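Local coordinates for quinone oxidoreductase (Thermus thermophilus, PDB 1IZ0), which binds NADPH and probably uses it to reduce quinones, as a member of the medium-chain alcohol dehydrogenase-like family, at residues 107-116 / 256-265; 31-39 / 294-302. All coordinates share one frame; numbering follows the deposited sequence.

Contact 1: residues 107-116 / 256-265; sequences FPVSFLTAYL and EALGFLLPRL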
ATOM      1  N   PHE A 107       4.731  -2.439  -5.716  1.00 18.35           N
ATOM      2  CA  PHE A 107       5.194  -1.068  -5.548  1.00 19.53           C
ATOM      3  C   PHE A 107       4.206   0.110  -5.519  1.00 19.61           C
ATOM      4  O   PHE A 107       4.159   0.853  -4.538  1.00 20.50           O
ATOM      5  CB  PHE A 107       6.279  -0.779  -6.598  1.00 21.51           C
ATOM      6  CG  PHE A 107       6.612   0.686  -6.752  1.00 21.02           C
ATOM      7  CD1 PHE A 107       6.062   1.432  -7.784  1.00 23.38           C
ATOM      8  CD2 PHE A 107       7.462   1.317  -5.849  1.00 23.86           C
ATOM      9  CE1 PHE A 107       6.350   2.794  -7.920  1.00 24.65           C
ATOM     10  CE2 PHE A 107       7.757   2.675  -5.971  1.00 24.47           C
ATOM     11  CZ  PHE A 107       7.199   3.416  -7.010  1.00 25.92           C
ATOM     12  N   PRO A 108       3.409   0.297  -6.585  1.00 20.20           N
ATOM     13  CA  PRO A 108       2.444   1.409  -6.672  1.00 20.57           C
ATOM     14  C   PRO A 108       1.694   1.854  -5.421  1.00 20.02           C
ATOM     15  O   PRO A 108       1.959   2.926  -4.863  1.00 19.75           O
ATOM     16  CB  PRO A 108       1.497   0.961  -7.785  1.00 20.48           C
ATOM     17  CG  PRO A 108       2.387   0.151  -8.669  1.00 21.05           C
ATOM     18  CD  PRO A 108       3.170  -0.675  -7.670  1.00 18.94           C
ATOM     19  N   VAL A 109       0.737   1.051  -4.986  1.00 20.84           N
ATOM     20  CA  VAL A 109      -0.058   1.420  -3.818  1.00 20.29           C
ATOM     21  C   VAL A 109       0.733   1.653  -2.532  1.00 18.21           C
ATOM     22  O   VAL A 109       0.609   2.707  -1.915  1.00 19.53           O
ATOM     23  CB  VAL A 109      -1.142   0.365  -3.543  1.00 20.36           C
ATOM     24  CG1 VAL A 109      -1.913   0.728  -2.277  1.00 21.37           C
ATOM     25  CG2 VAL A 109      -2.075   0.277  -4.741  1.00 21.99           C
ATOM     26  N   SER A 110       1.548   0.682  -2.135  1.00 16.38           N
ATOM     27  CA  SER A 110       2.312   0.788  -0.888  1.00 17.79           C
ATOM     28  C   SER A 110       3.253   1.985  -0.815  1.00 18.74           C
ATOM     29  O   SER A 110       3.192   2.780   0.128  1.00 19.35           O
ATOM     30  CB  SER A 110       3.120  -0.495  -0.652  1.00 19.13           C
ATOM     31  OG  SER A 110       2.285  -1.642  -0.709  1.00 20.80           O
ATOM     32  N   PHE A 111       4.124   2.122  -1.807  1.00 14.97           N
ATOM     33  CA  PHE A 111       5.081   3.215  -1.802  1.00 16.36           C
ATOM     34  C   PHE A 111       4.481   4.593  -2.003  1.00 17.47           C
ATOM     35  O   PHE A 111       4.941   5.565  -1.392  1.00 20.74           O
ATOM     36  CB  PHE A 111       6.182   2.925  -2.823  1.00 14.63           C
ATOM     37  CG  PHE A 111       7.080   1.804  -2.398  1.00 16.80           C
ATOM     38  CD1 PHE A 111       8.336   2.065  -1.862  1.00 15.25           C
ATOM     39  CD2 PHE A 111       6.626   0.488  -2.434  1.00 15.97           C
ATOM     40  CE1 PHE A 111       9.124   1.033  -1.361  1.00 16.27           C
ATOM     41  CE2 PHE A 111       7.401  -0.552  -1.937  1.00 16.33           C
ATOM     42  CZ  PHE A 111       8.653  -0.280  -1.396  1.00 18.20           C
ATOM     43  N   LEU A 112       3.464   4.694  -2.847  1.00 16.40           N
ATOM     44  CA  LEU A 112       2.819   5.980  -3.057  1.00 16.66           C
ATOM     45  C   LEU A 112       2.099   6.379  -1.773  1.00 17.04           C
ATOM     46  O   LEU A 112       2.117   7.545  -1.373  1.00 16.67           O
ATOM     47  CB  LEU A 112       1.832   5.899  -4.226  1.00 15.59           C
ATOM     48  CG  LEU A 112       2.513   6.043  -5.591  1.00 15.94           C
ATOM     49  CD1 LEU A 112       1.511   5.829  -6.724  1.00 14.83           C
ATOM     50  CD2 LEU A 112       3.137   7.434  -5.678  1.00 14.72           C
ATOM     51  N   THR A 113       1.479   5.401  -1.123  1.00 18.40           N
ATOM     52  CA  THR A 113       0.770   5.644   0.129  1.00 18.59           C
ATOM     53  C   THR A 113       1.718   6.103   1.232  1.00 19.14           C
ATOM     54  O   THR A 113       1.432   7.063   1.949  1.00 21.71           O
ATOM     55  CB  THR A 113       0.051   4.373   0.623  1.00 17.23           C
ATOM     56  OG1 THR A 113      -1.027   4.058  -0.270  1.00 16.99           O
ATOM     57  CG2 THR A 113      -0.487   4.582   2.032  1.00 14.94           C
ATOM     58  N   ALA A 114       2.844   5.412   1.369  1.00 17.41           N
ATOM     59  CA  ALA A 114       3.814   5.757   2.401  1.00 19.06           C
ATOM     60  C   ALA A 114       4.415   7.138   2.180  1.00 18.08           C
ATOM     61  O   ALA A 114       4.477   7.951   3.100  1.00 18.01           O
ATOM     62  CB  ALA A 114       4.935   4.708   2.451  1.00 19.08           C
ATOM     63  N   TYR A 115       4.871   7.396   0.962  1.00 17.11           N
ATOM     64  CA  TYR A 115       5.481   8.681   0.653  1.00 17.53           C
ATOM     65  C   TYR A 115       4.495   9.839   0.777  1.00 18.04           C
ATOM     66  O   TYR A 115       4.785  10.837   1.438  1.00 16.78           O
ATOM     67  CB  TYR A 115       6.083   8.666  -0.759  1.00 18.44           C
ATOM     68  CG  TYR A 115       6.678   9.996  -1.171  1.00 18.73           C
ATOM     69  CD1 TYR A 115       5.901  10.960  -1.810  1.00 20.38           C
ATOM     70  CD2 TYR A 115       8.007  10.312  -0.869  1.00 19.74           C
ATOM     71  CE1 TYR A 115       6.431  12.210  -2.138  1.00 21.57           C
ATOM     72  CE2 TYR A 115       8.547  11.558  -1.190  1.00 20.10           C
ATOM     73  CZ  TYR A 115       7.753  12.499  -1.821  1.00 21.70           C
ATOM     74  OH  TYR A 115       8.267  13.737  -2.121  1.00 23.53           O
ATOM     75  N   LEU A 116       3.328   9.712   0.150  1.00 17.58           N
ATOM     76  CA  LEU A 116       2.343  10.787   0.213  1.00 19.02           C
ATOM     77  C   LEU A 116       1.824  11.002   1.632  1.00 20.25           C
ATOM     78  O   LEU A 116       1.441  12.115   2.003  1.00 20.83           O
ATOM     79  CB  LEU A 116       1.183  10.508  -0.749  1.00 14.31           C
ATOM     80  CG  LEU A 116       1.569  10.662  -2.227  1.00 18.40           C
ATOM     81  CD1 LEU A 116       0.471  10.119  -3.128  1.00 18.29           C
ATOM     82  CD2 LEU A 116       1.841  12.134  -2.526  1.00 13.89           C
ATOM     83  N   GLU A 256       5.765  14.781  -8.220  1.00 31.04           N
ATOM     84  CA  GLU A 256       6.713  15.001  -7.128  1.00 31.74           C
ATOM     85  C   GLU A 256       7.074  13.665  -6.462  1.00 30.80           C
ATOM     86  O   GLU A 256       8.248  13.351  -6.264  1.00 31.46           O
ATOM     87  CB  GLU A 256       6.086  15.939  -6.095  1.00 34.41           C
ATOM     88  CG  GLU A 256       7.057  16.841  -5.344  1.00 41.61           C
ATOM     89  CD  GLU A 256       8.195  16.088  -4.686  1.00 46.22           C
ATOM     90  OE1 GLU A 256       9.091  15.599  -5.412  1.00 50.39           O
ATOM     91  OE2 GLU A 256       8.196  15.987  -3.441  1.00 49.40           O
ATOM     92  N   ALA A 257       6.056  12.883  -6.117  1.00 27.46           N
ATOM     93  CA  ALA A 257       6.275  11.595  -5.478  1.00 26.57           C
ATOM     94  C   ALA A 257       7.087  10.671  -6.375  1.00 25.79           C
ATOM     95  O   ALA A 257       8.037  10.038  -5.927  1.00 23.36           O
ATOM     96  CB  ALA A 257       4.939  10.944  -5.139  1.00 26.16           C
ATOM     97  N   LEU A 258       6.719  10.590  -7.648  1.00 26.94           N
ATOM     98  CA  LEU A 258       7.444   9.714  -8.559  1.00 28.24           C
ATOM     99  C   LEU A 258       8.856  10.212  -8.788  1.00 27.09           C
ATOM    100  O   LEU A 258       9.774   9.423  -9.003  1.00 29.70           O
ATOM    101  CB  LEU A 258       6.696   9.578  -9.888  1.00 27.34           C
ATOM    102  CG  LEU A 258       5.323   8.906  -9.748  1.00 29.64           C
ATOM    103  CD1 LEU A 258       4.752   8.620 -11.134  1.00 28.37           C
ATOM    104  CD2 LEU A 258       5.456   7.608  -8.949  1.00 28.08           C
ATOM    105  N   GLY A 259       9.035  11.524  -8.723  1.00 27.34           N
ATOM    106  CA  GLY A 259      10.358  12.087  -8.917  1.00 25.54           C
ATOM    107  C   GLY A 259      11.276  11.661  -7.792  1.00 25.63           C
ATOM    108  O   GLY A 259      12.501  11.682  -7.923  1.00 27.36           O
ATOM    109  N   PHE A 260      10.685  11.261  -6.675  1.00 24.99           N
ATOM    110  CA  PHE A 260      11.471  10.836  -5.526  1.00 22.76           C
ATOM    111  C   PHE A 260      11.575   9.321  -5.431  1.00 22.23           C
ATOM    112  O   PHE A 260      12.632   8.787  -5.107  1.00 21.39           O
ATOM    113  CB  PHE A 260      10.855  11.397  -4.246  1.00 21.59           C
ATOM    114  CG  PHE A 260      11.530  10.927  -2.989  1.00 21.51           C
ATOM    115  CD1 PHE A 260      11.176   9.719  -2.404  1.00 19.08           C
ATOM    116  CD2 PHE A 260      12.518  11.696  -2.390  1.00 21.48           C
ATOM    117  CE1 PHE A 260      11.794   9.280  -1.241  1.00 19.95           C
ATOM    118  CE2 PHE A 260      13.142  11.264  -1.226  1.00 23.26           C
ATOM    119  CZ  PHE A 260      12.776  10.051  -0.650  1.00 20.31           C
ATOM    120  N   LEU A 261      10.475   8.638  -5.724  1.00 21.95           N
ATOM    121  CA  LEU A 261      10.423   7.184  -5.647  1.00 21.52           C
ATOM    122  C   LEU A 261      11.074   6.415  -6.807  1.00 22.79           C
ATOM    123  O   LEU A 261      11.843   5.480  -6.576  1.00 22.01           O
ATOM    124  CB  LEU A 261       8.964   6.742  -5.504  1.00 19.68           C
ATOM    125  CG  LEU A 261       8.228   7.205  -4.240  1.00 20.19           C
ATOM    126  CD1 LEU A 261       6.741   6.887  -4.371  1.00 19.06           C
ATOM    127  CD2 LEU A 261       8.815   6.532  -3.014  1.00 16.75           C
ATOM    128  N   LEU A 262      10.768   6.798  -8.047  1.00 22.57           N
ATOM    129  CA  LEU A 262      11.314   6.103  -9.213  1.00 24.15           C
ATOM    130  C   LEU A 262      12.835   5.978  -9.285  1.00 25.05           C
ATOM    131  O   LEU A 262      13.360   4.892  -9.534  1.00 24.86           O
ATOM    132  CB  LEU A 262      10.800   6.742 -10.500  1.00 26.14           C
ATOM    133  CG  LEU A 262       9.308   6.551 -10.757  1.00 26.46           C
ATOM    134  CD1 LEU A 262       8.971   7.076 -12.149  1.00 28.92           C
ATOM    135  CD2 LEU A 262       8.954   5.077 -10.638  1.00 25.81           C
ATOM    136  N   PRO A 263      13.569   7.081  -9.084  1.00 24.99           N
ATOM    137  CA  PRO A 263      15.027   6.928  -9.157  1.00 26.02           C
ATOM    138  C   PRO A 263      15.555   5.965  -8.095  1.00 25.09           C
ATOM    139  O   PRO A 263      16.700   5.526  -8.162  1.00 28.03           O
ATOM    140  CB  PRO A 263      15.542   8.356  -8.936  1.00 26.00           C
ATOM    141  CG  PRO A 263      14.420   9.210  -9.499  1.00 27.56           C
ATOM    142  CD  PRO A 263      13.186   8.500  -8.972  1.00 26.20           C
ATOM    143  N   ARG A 264      14.723   5.637  -7.113  1.00 23.08           N
ATOM    144  CA  ARG A 264      15.151   4.743  -6.046  1.00 23.02           C
ATOM    145  C   ARG A 264      14.620   3.314  -6.174  1.00 22.28           C
ATOM    146  O   ARG A 264      15.076   2.414  -5.470  1.00 20.96           O
ATOM    147  CB  ARG A 264      14.724   5.316  -4.694  1.00 23.62           C
ATOM    148  CG  ARG A 264      15.358   6.645  -4.340  1.00 23.85           C
ATOM    149  CD  ARG A 264      14.838   7.127  -2.992  1.00 25.16           C
ATOM    150  NE  ARG A 264      15.663   8.194  -2.434  1.00 24.49           N
ATOM    151  CZ  ARG A 264      15.690   9.442  -2.891  1.00 26.30           C
ATOM    152  NH1 ARG A 264      14.928   9.802  -3.925  1.00 24.07           N
ATOM    153  NH2 ARG A 264      16.491  10.328  -2.316  1.00 27.60           N
ATOM    154  N   LEU A 265      13.661   3.112  -7.069  1.00 22.23           N
ATOM    155  CA  LEU A 265      13.054   1.803  -7.264  1.00 22.66           C
ATOM    156  C   LEU A 265      14.052   0.809  -7.832  1.00 22.31           C
ATOM    157  O   LEU A 265      14.618   1.023  -8.908  1.00 21.62           O
ATOM    158  CB  LEU A 265      11.869   1.908  -8.222  1.00 21.66           C
ATOM    159  CG  LEU A 265      10.604   1.087  -7.951  1.00 25.05           C
ATOM    160  CD1 LEU A 265       9.836   0.952  -9.266  1.00 21.93           C
ATOM    161  CD2 LEU A 265      10.935  -0.279  -7.385  1.00 23.37           C
TER
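L265 lies over one face of the F107 ring, its CD1 3.9 Å from the ring centroid and only 4° off the normal, a CH-pi contact. CB of L261 comes to the edge of the same ring, near its plane, 4.1 Å from CZ of F107. The Y115 ring meets E256 at its edge: OE2 of E256 is in the ring plane, 2.6 Å from OH of Y115, with the carboxylate turned 78° to the ring. CE2 of Y115 sits over one face of the F260 ring, 3.4 Å from CD1 of F260; the two rings meet obliquely. The guanidinium of R264 folds onto F260, and its NH1 donates to F260 O. Helix 108-120, which precedes the parallel Rossmann sheet, and helix 251-261, which follows its last strand, 238-241, meet here with segment axes at 110° and 10.3 Å apart. Y115 is a knob in the hole formed by E256, A257, F260 and L261. CG anti to the backbone N lays its ring against A257, whose CA is 3.4 Å from CE1 of Y115. Beside this knob, CD2 of L112 touches A257, L258 and L261. L116 adjoins F242 and L244 of the NADPH site, and helix 137-148 packs against F111.

Contact 2: residues 31-39 / 294-302; sequences RVEAVGLNF and HTGKVVVRL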
ATOM      1  N   ARG A  31      -1.040  -6.427 -21.645  1.00 26.61           N
ATOM      2  CA  ARG A  31      -1.220  -7.828 -21.322  1.00 27.30           C
ATOM      3  C   ARG A  31      -0.632  -7.990 -19.932  1.00 25.43           C
ATOM      4  O   ARG A  31       0.553  -7.732 -19.710  1.00 24.76           O
ATOM      5  CB  ARG A  31      -0.508  -8.737 -22.336  1.00 30.06           C
ATOM      6  CG  ARG A  31       0.882  -8.304 -22.733  1.00 37.81           C
ATOM      7  CD  ARG A  31       1.490  -9.290 -23.740  1.00 42.64           C
ATOM      8  NE  ARG A  31       1.843 -10.559 -23.108  1.00 45.37           N
ATOM      9  CZ  ARG A  31       2.842 -10.704 -22.243  1.00 46.40           C
ATOM     10  NH1 ARG A  31       3.588  -9.658 -21.913  1.00 48.57           N
ATOM     11  NH2 ARG A  31       3.092 -11.886 -21.698  1.00 45.84           N
ATOM     12  N   VAL A  32      -1.489  -8.401 -19.005  1.00 23.43           N
ATOM     13  CA  VAL A  32      -1.147  -8.583 -17.603  1.00 21.61           C
ATOM     14  C   VAL A  32      -0.173  -9.720 -17.272  1.00 23.24           C
ATOM     15  O   VAL A  32      -0.305 -10.847 -17.761  1.00 23.25           O
ATOM     16  CB  VAL A  32      -2.444  -8.779 -16.781  1.00 21.09           C
ATOM     17  CG1 VAL A  32      -2.142  -8.790 -15.294  1.00 18.30           C
ATOM     18  CG2 VAL A  32      -3.436  -7.669 -17.118  1.00 19.75           C
ATOM     19  N   GLU A  33       0.809  -9.406 -16.429  1.00 23.09           N
ATOM     20  CA  GLU A  33       1.796 -10.382 -15.985  1.00 23.16           C
ATOM     21  C   GLU A  33       1.617 -10.655 -14.494  1.00 20.96           C
ATOM     22  O   GLU A  33       1.741 -11.793 -14.042  1.00 20.15           O
ATOM     23  CB  GLU A  33       3.215  -9.867 -16.238  1.00 24.02           C
ATOM     24  CG  GLU A  33       3.617  -9.853 -17.704  1.00 28.47           C
ATOM     25  CD  GLU A  33       5.031  -9.342 -17.904  1.00 29.84           C
ATOM     26  OE1 GLU A  33       5.286  -8.158 -17.599  1.00 30.81           O
ATOM     27  OE2 GLU A  33       5.890 -10.126 -18.355  1.00 32.57           O
ATOM     28  N   ALA A  34       1.316  -9.607 -13.733  1.00 18.89           N
ATOM     29  CA  ALA A  34       1.134  -9.751 -12.295  1.00 17.83           C
ATOM     30  C   ALA A  34       0.117  -8.745 -11.772  1.00 18.15           C
ATOM     31  O   ALA A  34      -0.108  -7.691 -12.376  1.00 16.34           O
ATOM     32  CB  ALA A  34       2.470  -9.572 -11.576  1.00 16.00           C
ATOM     33  N   VAL A  35      -0.503  -9.087 -10.648  1.00 16.60           N
ATOM     34  CA  VAL A  35      -1.499  -8.229 -10.033  1.00 16.41           C
ATOM     35  C   VAL A  35      -1.239  -8.199  -8.538  1.00 16.47           C
ATOM     36  O   VAL A  35      -1.146  -9.247  -7.895  1.00 18.22           O
ATOM     37  CB  VAL A  35      -2.931  -8.768 -10.278  1.00 16.24           C
ATOM     38  CG1 VAL A  35      -3.947  -7.776  -9.766  1.00 16.31           C
ATOM     39  CG2 VAL A  35      -3.151  -9.031 -11.761  1.00 17.60           C
ATOM     40  N   GLY A  36      -1.103  -7.002  -7.982  1.00 16.07           N
ATOM     41  CA  GLY A  36      -0.867  -6.891  -6.557  1.00 17.33           C
ATOM     42  C   GLY A  36      -2.198  -6.696  -5.859  1.00 18.71           C
ATOM     43  O   GLY A  36      -2.985  -5.851  -6.264  1.00 19.04           O
ATOM     44  N   LEU A  37      -2.461  -7.474  -4.817  1.00 19.56           N
ATOM     45  CA  LEU A  37      -3.721  -7.350  -4.101  1.00 20.35           C
ATOM     46  C   LEU A  37      -3.579  -6.470  -2.870  1.00 21.09           C
ATOM     47  O   LEU A  37      -2.513  -6.413  -2.245  1.00 21.16           O
ATOM     48  CB  LEU A  37      -4.243  -8.734  -3.701  1.00 19.20           C
ATOM     49  CG  LEU A  37      -4.534  -9.685  -4.871  1.00 20.10           C
ATOM     50  CD1 LEU A  37      -5.194 -10.952  -4.338  1.00 20.40           C
ATOM     51  CD2 LEU A  37      -5.448  -9.009  -5.880  1.00 19.66           C
ATOM     52  N   ASN A  38      -4.664  -5.785  -2.526  1.00 18.53           N
ATOM     53  CA  ASN A  38      -4.677  -4.880  -1.383  1.00 21.71           C
ATOM     54  C   ASN A  38      -5.874  -5.174  -0.488  1.00 21.84           C
ATOM     55  O   ASN A  38      -6.879  -5.716  -0.942  1.00 20.84           O
ATOM     56  CB  ASN A  38      -4.771  -3.436  -1.879  1.00 22.13           C
ATOM     57  CG  ASN A  38      -3.658  -3.080  -2.836  1.00 25.47           C
ATOM     58  OD1 ASN A  38      -2.533  -2.800  -2.418  1.00 26.64           O
ATOM     59  ND2 ASN A  38      -3.959  -3.107  -4.135  1.00 23.42           N
ATOM     60  N   PHE A  39      -5.775  -4.807   0.783  1.00 22.84           N
ATOM     61  CA  PHE A  39      -6.890  -5.036   1.688  1.00 23.96           C
ATOM     62  C   PHE A  39      -8.098  -4.338   1.068  1.00 24.64           C
ATOM     63  O   PHE A  39      -9.235  -4.811   1.169  1.00 23.98           O
ATOM     64  CB  PHE A  39      -6.583  -4.459   3.072  1.00 24.32           C
ATOM     65  CG  PHE A  39      -7.613  -4.810   4.112  1.00 26.56           C
ATOM     66  CD1 PHE A  39      -8.469  -3.838   4.620  1.00 26.82           C
ATOM     67  CD2 PHE A  39      -7.748  -6.125   4.558  1.00 27.29           C
ATOM     68  CE1 PHE A  39      -9.451  -4.170   5.561  1.00 28.60           C
ATOM     69  CE2 PHE A  39      -8.723  -6.471   5.495  1.00 28.66           C
ATOM     70  CZ  PHE A  39      -9.578  -5.491   5.998  1.00 27.92           C
ATOM     71  N   HIS A 294       0.937 -13.801   6.827  1.00 41.45           N
ATOM     72  CA  HIS A 294       1.735 -13.505   5.640  1.00 40.41           C
ATOM     73  C   HIS A 294       2.504 -12.194   5.799  1.00 37.39           C
ATOM     74  O   HIS A 294       2.093 -11.298   6.545  1.00 37.84           O
ATOM     75  CB  HIS A 294       0.853 -13.435   4.380  1.00 41.99           C
ATOM     76  CG  HIS A 294       0.229 -12.090   4.136  1.00 45.48           C
ATOM     77  ND1 HIS A 294      -0.890 -11.647   4.810  1.00 47.07           N
ATOM     78  CD2 HIS A 294       0.564 -11.095   3.278  1.00 46.05           C
ATOM     79  CE1 HIS A 294      -1.217 -10.441   4.378  1.00 46.17           C
ATOM     80  NE2 HIS A 294      -0.351 -10.083   3.448  1.00 46.93           N
ATOM     81  N   THR A 295       3.634 -12.092   5.112  1.00 33.63           N
ATOM     82  CA  THR A 295       4.436 -10.874   5.157  1.00 31.89           C
ATOM     83  C   THR A 295       4.607 -10.369   3.731  1.00 29.41           C
ATOM     84  O   THR A 295       4.599 -11.150   2.780  1.00 28.64           O
ATOM     85  CB  THR A 295       5.835 -11.114   5.789  1.00 32.03           C
ATOM     86  OG1 THR A 295       6.513 -12.153   5.074  1.00 32.46           O
ATOM     87  CG2 THR A 295       5.706 -11.512   7.264  1.00 31.23           C
ATOM     88  N   GLY A 296       4.746  -9.061   3.579  1.00 27.01           N
ATOM     89  CA  GLY A 296       4.914  -8.513   2.251  1.00 24.97           C
ATOM     90  C   GLY A 296       3.620  -8.459   1.463  1.00 23.23           C
ATOM     91  O   GLY A 296       2.535  -8.665   2.005  1.00 21.60           O
ATOM     92  N   LYS A 297       3.756  -8.199   0.168  1.00 21.24           N
ATOM     93  CA  LYS A 297       2.636  -8.069  -0.754  1.00 21.36           C
ATOM     94  C   LYS A 297       2.110  -9.383  -1.315  1.00 21.51           C
ATOM     95  O   LYS A 297       2.892 -10.251  -1.708  1.00 21.78           O
ATOM     96  CB  LYS A 297       3.067  -7.200  -1.936  1.00 20.47           C
ATOM     97  CG  LYS A 297       1.943  -6.792  -2.860  1.00 17.48           C
ATOM     98  CD  LYS A 297       1.258  -5.543  -2.325  1.00 19.44           C
ATOM     99  CE  LYS A 297       0.367  -4.908  -3.379  1.00 20.75           C
ATOM    100  NZ  LYS A 297      -0.147  -3.602  -2.894  1.00 23.51           N
ATOM    101  N   VAL A 298       0.785  -9.517  -1.374  1.00 21.31           N
ATOM    102  CA  VAL A 298       0.167 -10.709  -1.951  1.00 19.81           C
ATOM    103  C   VAL A 298       0.089 -10.415  -3.438  1.00 19.26           C
ATOM    104  O   VAL A 298      -0.489  -9.414  -3.846  1.00 20.50           O
ATOM    105  CB  VAL A 298      -1.271 -10.949  -1.433  1.00 21.18           C
ATOM    106  CG1 VAL A 298      -1.892 -12.128  -2.183  1.00 18.33           C
ATOM    107  CG2 VAL A 298      -1.257 -11.236   0.067  1.00 18.37           C
ATOM    108  N   VAL A 299       0.668 -11.286  -4.250  1.00 20.45           N
ATOM    109  CA  VAL A 299       0.684 -11.079  -5.685  1.00 18.96           C
ATOM    110  C   VAL A 299       0.140 -12.259  -6.479  1.00 20.28           C
ATOM    111  O   VAL A 299       0.414 -13.412  -6.158  1.00 19.26           O
ATOM    112  CB  VAL A 299       2.130 -10.805  -6.167  1.00 20.11           C
ATOM    113  CG1 VAL A 299       2.176 -10.728  -7.697  1.00 18.77           C
ATOM    114  CG2 VAL A 299       2.650  -9.514  -5.540  1.00 17.49           C
ATOM    115  N   VAL A 300      -0.634 -11.959  -7.517  1.00 20.39           N
ATOM    116  CA  VAL A 300      -1.168 -12.991  -8.394  1.00 20.59           C
ATOM    117  C   VAL A 300      -0.342 -12.900  -9.677  1.00 23.33           C
ATOM    118  O   VAL A 300      -0.224 -11.830 -10.282  1.00 20.85           O
ATOM    119  CB  VAL A 300      -2.660 -12.765  -8.713  1.00 20.54           C
ATOM    120  CG1 VAL A 300      -3.149 -13.833  -9.681  1.00 18.20           C
ATOM    121  CG2 VAL A 300      -3.483 -12.824  -7.419  1.00 19.17           C
ATOM    122  N   ARG A 301       0.246 -14.023 -10.074  1.00 24.14           N
ATOM    123  CA  ARG A 301       1.091 -14.082 -11.261  1.00 25.95           C
ATOM    124  C   ARG A 301       0.369 -14.817 -12.383  1.00 26.73           C
ATOM    125  O   ARG A 301      -0.156 -15.911 -12.169  1.00 26.52           O
ATOM    126  CB  ARG A 301       2.375 -14.837 -10.916  1.00 29.58           C
ATOM    127  CG  ARG A 301       3.664 -14.172 -11.324  1.00 34.53           C
ATOM    128  CD  ARG A 301       3.797 -14.025 -12.823  1.00 36.26           C
ATOM    129  NE  ARG A 301       5.179 -13.709 -13.181  1.00 38.32           N
ATOM    130  CZ  ARG A 301       5.588 -13.447 -14.415  1.00 37.81           C
ATOM    131  NH1 ARG A 301       4.719 -13.454 -15.416  1.00 40.29           N
ATOM    132  NH2 ARG A 301       6.865 -13.192 -14.650  1.00 39.62           N
ATOM    133  N   LEU A 302       0.348 -14.231 -13.577  1.00 26.29           N
ATOM    134  CA  LEU A 302      -0.302 -14.872 -14.715  1.00 28.73           C
ATOM    135  C   LEU A 302       0.694 -15.650 -15.577  1.00 31.79           C
ATOM    136  O   LEU A 302       0.310 -16.725 -16.097  1.00 34.37           O
ATOM    137  CB  LEU A 302      -1.045 -13.844 -15.575  1.00 25.30           C
ATOM    138  CG  LEU A 302      -2.335 -13.332 -14.934  1.00 24.46           C
ATOM    139  CD1 LEU A 302      -2.006 -12.377 -13.791  1.00 22.14           C
ATOM    140  CD2 LEU A 302      -3.183 -12.640 -15.975  1.00 22.95           C
ATOM    141  OXT LEU A 302       1.841 -15.174 -15.729  1.00 34.14           O
TER
HETATM  142  O   HOH W   1      -0.858  -7.335  -0.350  1.00 17.53           O
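K297 donates from NZ to OD1 of N38, a 2.6 Å bond whose donor is tilted 34° from the amide carbonyl plane. The lysine chain bends at chi2 (85°), which carries its end across G36 to N38; CE of K297 is 3.9 Å from CA of G36. E62 makes a salt bridge to the same NZ and a weak hydrogen bond to ND2 of N38. At the far end, the guanidinium of R301 lies obliquely to E33 O, with CD of R301 3.3 Å from that oxygen, while NE pairs with E102; E33 itself pairs with R71.

Between these ends the strands run antiparallel, their axes at 150°. V35 and V300 form a hydrogen-bonded pair, V35 N to V300 O and V300 N to V35 O, each 2.8 Å, flanked by the non-hydrogen-bonded pairs A34-R301 and G36-V299. L302 N reaches E33 O in a nearly straight bond, although it stands above the carbonyl plane. Beyond L37 N to V298 O, a water links L37 O to V298 N. E33 and A34 both face V64, a classic beta bulge in the sheet of the GroES-like domain.

On one face, CD1 of L37 lies 4.0 Å from CG2 of V300 and also meets V298, against A285 of helix 282-288; on the other, CB of A34 touches V299. CD1 of L302 packs against V32 and V35.

With an amide oxygen and a carboxylate both gripping NZ, the side chain of N38 is probably held in place directly before F39, which binds NADPH.

How the contacts relate
From the N terminus, strand 27-37 comes first and pairs with strand 297-301, so contact 2 closes a loop of 254 residues almost at the C terminus. Contact 1 falls wholly within that loop: helix 108-120 pairs with helix 251-261 after 139 intervening residues that include the parallel six-stranded Rossmann sheet. The two loops therefore nest and do not cross. Contact 2 joins an early strand to the C-terminal one in the mixed sheet, whereas contact 1 brings together the helices entering and leaving the nucleotide-binding part. Their centres are 18 Å apart, yet they touch: CG1 of V109 lies 3.6 Å from OD1 of N38, and OG of S110 lies 3.8 Å from NZ of K297.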